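PDB 7DWO: predicted DNA-binding transcriptional regulator from Aliivibrio fischeri ES114, which probably binds promoter DNA as a tetrameric LysR-type regulator and controls transcription of target genes. Local coordinates for residues G46-D51 with E58-G63; A100-T105 with L147-D152. The protein carries 1 engineered substitution. All coordinates share one frame; numbering follows the deposited sequence.

Contact 1. Residues G46-D51 with E58-G63; sequences GAELVD and ELTPSG
Thr-60 is joined to the backbone of Glu-48 and Leu-49 by two hydrogen bonds. Its hydroxyl OG1 donates to the carbonyl oxygen of Glu-48, and its own N reaches Leu-49 O at 3.0 Å, nearly straight at the hydrogen (177°) although the donor stands above the carbonyl plane. With chi1 at 66°, OG1 sits between the backbone N and the carbonyl carbon, where it can also accept from Gly-63 N at 2.9 Å. One hydroxyl therefore caps the first turn of helix 61-90 and ties that end to residues 46-51. Farther along, Asp-51 N donates to Glu-58 O over 3.1 Å, again from above the carbonyl plane.

Apolar contacts extend from these bonds. The methyl CG2 of Thr-60 lies against the backbone of Leu-49 and Val-50, and the Glu-48 side chain passes it at about a right angle, CG to CG2 4.1 Å. At the helix start, Leu-49 CD2 rests on Gly-63 CA (3.8 Å), while Ala-47 CB meets Ser-62 CB. Val-50 and Leu-59 form a non-hydrogen-bonded antiparallel pair; their side chains set out in diverging directions, yet cross obliquely and bring CG1 of Val-50 to 3.8 Å from CD2 of Leu-59. Both, with Leu-49, pack on Phe-11 of helix 5-17. The carboxylate of Asp-51 is held by Lys-53 and by Tyr-120 of the second subunit, and that of Glu-58 pairs with Lys-18.

Following a Schellman motif at Gly-46, which ends helix 31-45, residues 50-51 and 58-59 make the short antiparallel hairpin, or wing, of the winged helix-turn-helix domain of LysR-type regulators, joined here directly to the capped start of the long linker helix.

Contact 2. Residues A100-T105 with L147-D152; sequences AHSLAT and LAFDDD
Chi1 of -62° in Leu-103 and -73° in Phe-149 sets each CG opposite its own carbonyl carbon and beside its backbone N, and the two side chains meet at an oblique angle between helix 101-113 and strand 145-149. Leu-103 CD1 stands over the centre of the Phe-149 ring, 4.1 Å from the centroid and 8° off the ring normal, a CH-pi contact. CD1 and CG of Leu-103 lie over one face, while its CD2 stands on the same side but beyond the ring's outline, 3.8 Å from the ring carbon CE1 of Phe-149. Ala-100 CB adds an apolar contact with CE2 at 4.2 Å. Near CZ lies Ser-102 OG, whose polar partner is the hydroxyl of Tyr-243.

The backbones are also tied directly: Ala-100 N donates to Leu-147 O at 2.9 Å, almost along the C=O axis. This bond fixes the N-cap residue of the helix to the strand, and Leu-103 CD1 also packs on the backbone of Ala-148.

Tyr-201 stacks with the Phe-149 ring, and Tyr-243 and Tyr-268 also pack against it. Strand 145-149 runs between parallel strand 94-99 and antiparallel strand 264-272 in the effector-binding domain, while helix 101-113, which follows strand 94-99 directly, carries His-101, whose ring stacks on His-101 of the third subunit and whose NE2 is hydrogen-bonded to Asp-225 of that subunit.

Contact 1 belongs to the DNA-binding end of the chain and contact 2 to the LysR substrate-binding domain; their centres are 50 Å apart and their nearest atoms about 41 Å, so they do not touch. They follow one another in sequence, and helix 61-90, which begins within contact 1, spans much of the gap. Each also lies near a different subunit: residues 46-51 and 58-63 approach the second, residues 100-105 the third. The two contacts thus sit in the two domains of each chain of a LysR-type tetramer, where effector signals sensed in one part are generally thought to alter DNA binding by the other.

Contact 1. Residues G46-D51 with E58-G63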
loop_
_atom_site.group_PDB
_atom_site.type_symbol
_atom_site.label_atom_id
_atom_site.label_comp_id
_atom_site.label_asym_id
_atom_site.label_seq_id
_atom_site.Cartn_x
_atom_site.Cartn_y
_atom_site.Cartn_z
ATOM N N GLY A 46 10.910 -23.945 10.747
ATOM C CA GLY A 46 10.132 -25.037 10.201
ATOM C C GLY A 46 10.139 -25.097 8.693
ATOM O O GLY A 46 9.128 -25.474 8.090
ATOM N N ALA A 47 11.255 -24.735 8.062
ATOM C CA ALA A 47 11.329 -24.661 6.612
ATOM C C ALA A 47 12.743 -24.974 6.157
ATOM O O ALA A 47 13.712 -24.507 6.761
ATOM C CB ALA A 47 10.927 -23.272 6.107
ATOM N N GLU A 48 12.855 -25.755 5.086
ATOM C CA GLU A 48 14.133 -25.884 4.400
ATOM C C GLU A 48 14.380 -24.622 3.583
ATOM O O GLU A 48 13.607 -24.302 2.674
ATOM C CB GLU A 48 14.147 -27.121 3.505
ATOM C CG GLU A 48 15.493 -27.377 2.844
ATOM C CD GLU A 48 15.446 -28.505 1.834
ATOM O OE1 GLU A 48 14.343 -28.816 1.338
ATOM O OE2 GLU A 48 16.514 -29.082 1.534
ATOM N N LEU A 49 15.446 -23.897 3.915
ATOM C CA LEU A 49 15.718 -22.605 3.298
ATOM C C LEU A 49 16.640 -22.688 2.092
ATOM O O LEU A 49 16.511 -21.871 1.174
ATOM C CB LEU A 49 16.323 -21.648 4.330
ATOM C CG LEU A 49 15.406 -21.270 5.491
ATOM C CD1 LEU A 49 16.150 -20.441 6.525
ATOM C CD2 LEU A 49 14.189 -20.521 4.973
ATOM N N VAL A 50 17.567 -23.644 2.066
ATOM C CA VAL A 50 18.527 -23.759 0.976
ATOM C C VAL A 50 18.460 -25.162 0.391
ATOM O O VAL A 50 18.066 -26.121 1.061
ATOM C CB VAL A 50 19.967 -23.432 1.435
ATOM C CG1 VAL A 50 20.050 -22.001 1.951
ATOM C CG2 VAL A 50 20.429 -24.420 2.495
ATOM N N ASP A 51 18.845 -25.271 -0.878
ATOM C CA ASP A 51 18.927 -26.550 -1.578
ATOM C C ASP A 51 20.395 -26.962 -1.606
ATOM O O ASP A 51 21.192 -26.416 -2.372
ATOM C CB ASP A 51 18.346 -26.441 -2.984
ATOM C CG ASP A 51 18.417 -27.751 -3.751
ATOM O OD1 ASP A 51 18.702 -28.799 -3.133
ATOM O OD2 ASP A 51 18.191 -27.733 -4.978
ATOM N N GLU A 58 21.485 -22.849 -4.122
ATOM C CA GLU A 58 20.393 -21.928 -4.378
ATOM C C GLU A 58 19.441 -21.918 -3.185
ATOM O O GLU A 58 19.627 -22.631 -2.198
ATOM C CB GLU A 58 19.659 -22.306 -5.667
ATOM C CG GLU A 58 20.524 -22.273 -6.916
ATOM C CD GLU A 58 21.007 -20.878 -7.257
ATOM O OE1 GLU A 58 20.323 -19.901 -6.883
ATOM O OE2 GLU A 58 22.073 -20.760 -7.895
ATOM N N LEU A 59 18.403 -21.099 -3.283
ATOM C CA LEU A 59 17.390 -20.999 -2.245
ATOM C C LEU A 59 16.157 -21.816 -2.610
ATOM O O LEU A 59 15.870 -22.075 -3.782
ATOM C CB LEU A 59 16.996 -19.538 -2.010
ATOM C CG LEU A 59 18.081 -18.627 -1.438
ATOM C CD1 LEU A 59 17.532 -17.232 -1.186
ATOM C CD2 LEU A 59 18.651 -19.221 -0.163
ATOM N N THR A 60 15.428 -22.227 -1.581
ATOM C CA THR A 60 14.148 -22.891 -1.761
ATOM C C THR A 60 13.067 -21.842 -1.981
ATOM O O THR A 60 13.302 -20.645 -1.795
ATOM C CB THR A 60 13.840 -23.757 -0.542
ATOM O OG1 THR A 60 13.650 -22.921 0.606
ATOM C CG2 THR A 60 14.985 -24.724 -0.278
ATOM N N PRO A 61 11.868 -22.252 -2.411
ATOM C CA PRO A 61 10.768 -21.277 -2.486
ATOM C C PRO A 61 10.510 -20.565 -1.169
ATOM O O PRO A 61 10.266 -19.353 -1.163
ATOM C CB PRO A 61 9.578 -22.139 -2.925
ATOM C CG PRO A 61 10.204 -23.219 -3.737
ATOM C CD PRO A 61 11.513 -23.529 -3.059
ATOM N N SER A 62 10.570 -21.283 -0.046
ATOM C CA SER A 62 10.482 -20.619 1.248
ATOM C C SER A 62 11.701 -19.744 1.509
ATOM O O SER A 62 11.578 -18.678 2.125
ATOM C CB SER A 62 10.325 -21.652 2.363
ATOM O OG SER A 62 9.141 -22.410 2.191
ATOM N N GLY A 63 12.876 -20.176 1.045
ATOM C CA GLY A 63 14.090 -19.419 1.298
ATOM C C GLY A 63 14.099 -18.066 0.613
ATOM O O GLY A 63 14.619 -17.092 1.160
#

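Contact 2. Residues A100-T105 with L147-D152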
loop_
_atom_site.group_PDB
_atom_site.type_symbol
_atom_site.label_atom_id
_atom_site.label_comp_id
_atom_site.label_asym_id
_atom_site.label_seq_id
_atom_site.Cartn_x
_atom_site.Cartn_y
_atom_site.Cartn_z
ATOM N N ALA A 100 6.649 21.432 14.895
ATOM C CA ALA A 100 6.768 22.220 13.679
ATOM C C ALA A 100 7.978 23.136 13.795
ATOM O O ALA A 100 8.256 23.684 14.866
ATOM C CB ALA A 100 5.496 23.032 13.442
ATOM N N HIS A 101 8.706 23.289 12.688
ATOM C CA HIS A 101 10.003 23.961 12.726
ATOM C C HIS A 101 9.890 25.359 13.326
ATOM O O HIS A 101 10.660 25.729 14.222
ATOM C CB HIS A 101 10.594 24.017 11.317
ATOM C CG HIS A 101 12.049 24.364 11.282
ATOM N ND1 HIS A 101 13.033 23.420 11.087
ATOM C CD2 HIS A 101 12.687 25.552 11.414
ATOM C CE1 HIS A 101 14.215 24.010 11.100
ATOM N NE2 HIS A 101 14.033 25.302 11.297
ATOM N N SER A 102 8.925 26.148 12.845
ATOM C CA SER A 102 8.745 27.502 13.360
ATOM C C SER A 102 8.377 27.482 14.835
ATOM O O SER A 102 8.944 28.232 15.640
ATOM C CB SER A 102 7.673 28.232 12.552
ATOM O OG SER A 102 6.453 27.515 12.561
ATOM N N LEU A 103 7.418 26.632 15.208
ATOM C CA LEU A 103 7.031 26.521 16.608
ATOM C C LEU A 103 8.208 26.091 17.467
ATOM O O LEU A 103 8.395 26.603 18.576
ATOM C CB LEU A 103 5.874 25.537 16.761
ATOM C CG LEU A 103 4.572 25.904 16.053
ATOM C CD1 LEU A 103 3.501 24.874 16.368
ATOM C CD2 LEU A 103 4.125 27.299 16.457
ATOM N N ALA A 104 9.012 25.149 16.974
ATOM C CA ALA A 104 10.184 24.704 17.718
ATOM C C ALA A 104 11.136 25.865 17.975
ATOM O O ALA A 104 11.441 26.198 19.128
ATOM C CB ALA A 104 10.889 23.579 16.959
ATOM N N THR A 105 11.591 26.513 16.897
ATOM C CA THR A 105 12.545 27.610 17.028
ATOM C C THR A 105 11.983 28.762 17.851
ATOM O O THR A 105 12.749 29.522 18.454
ATOM C CB THR A 105 12.962 28.108 15.644
ATOM O OG1 THR A 105 11.793 28.375 14.861
ATOM C CG2 THR A 105 13.810 27.067 14.933
ATOM N N LEU A 147 4.394 19.507 19.411
ATOM C CA LEU A 147 4.155 20.942 19.259
ATOM C C LEU A 147 3.711 21.192 17.825
ATOM O O LEU A 147 4.534 21.229 16.908
ATOM C CB LEU A 147 5.406 21.743 19.596
ATOM C CG LEU A 147 5.887 21.652 21.041
ATOM C CD1 LEU A 147 6.995 22.663 21.297
ATOM C CD2 LEU A 147 4.717 21.867 21.983
ATOM N N ALA A 148 2.407 21.369 17.620
ATOM C CA ALA A 148 1.886 21.447 16.262
ATOM C C ALA A 148 0.855 22.562 16.185
ATOM O O ALA A 148 0.597 23.264 17.164
ATOM C CB ALA A 148 1.295 20.104 15.818
ATOM N N PHE A 149 0.276 22.735 15.001
ATOM C CA PHE A 149 -0.765 23.728 14.792
ATOM C C PHE A 149 -2.131 23.104 15.079
ATOM O O PHE A 149 -2.235 21.980 15.575
ATOM C CB PHE A 149 -0.689 24.292 13.375
ATOM C CG PHE A 149 0.473 25.214 13.149
ATOM C CD1 PHE A 149 0.526 26.450 13.773
ATOM C CD2 PHE A 149 1.508 24.852 12.302
ATOM C CE1 PHE A 149 1.594 27.303 13.566
ATOM C CE2 PHE A 149 2.578 25.702 12.090
ATOM C CZ PHE A 149 2.620 26.928 12.722
ATOM N N ASP A 150 -3.195 23.837 14.764
ATOM C CA ASP A 150 -4.544 23.335 14.975
ATOM C C ASP A 150 -4.810 22.150 14.055
ATOM O O ASP A 150 -4.598 22.230 12.841
ATOM C CB ASP A 150 -5.566 24.445 14.727
ATOM C CG ASP A 150 -6.962 24.067 15.181
ATOM O OD1 ASP A 150 -7.122 22.994 15.799
ATOM O OD2 ASP A 150 -7.901 24.847 14.918
ATOM N N ASP A 151 -5.272 21.047 14.638
ATOM C CA ASP A 151 -5.537 19.821 13.898
ATOM C C ASP A 151 -6.795 19.180 14.460
ATOM O O ASP A 151 -6.905 18.994 15.674
ATOM C CB ASP A 151 -4.351 18.855 13.994
ATOM C CG ASP A 151 -4.522 17.634 13.115
ATOM O OD1 ASP A 151 -4.260 17.736 11.898
ATOM O OD2 ASP A 151 -4.920 16.575 13.641
ATOM N N ASP A 152 -7.738 18.842 13.575
ATOM C CA ASP A 152 -9.026 18.326 14.027
ATOM C C ASP A 152 -8.902 16.952 14.677
ATOM O O ASP A 152 -9.714 16.606 15.542
ATOM C CB ASP A 152 -10.011 18.269 12.860
ATOM C CG ASP A 152 -10.455 19.644 12.406
ATOM O OD1 ASP A 152 -10.377 20.595 13.213
ATOM O OD2 ASP A 152 -10.888 19.772 11.240
#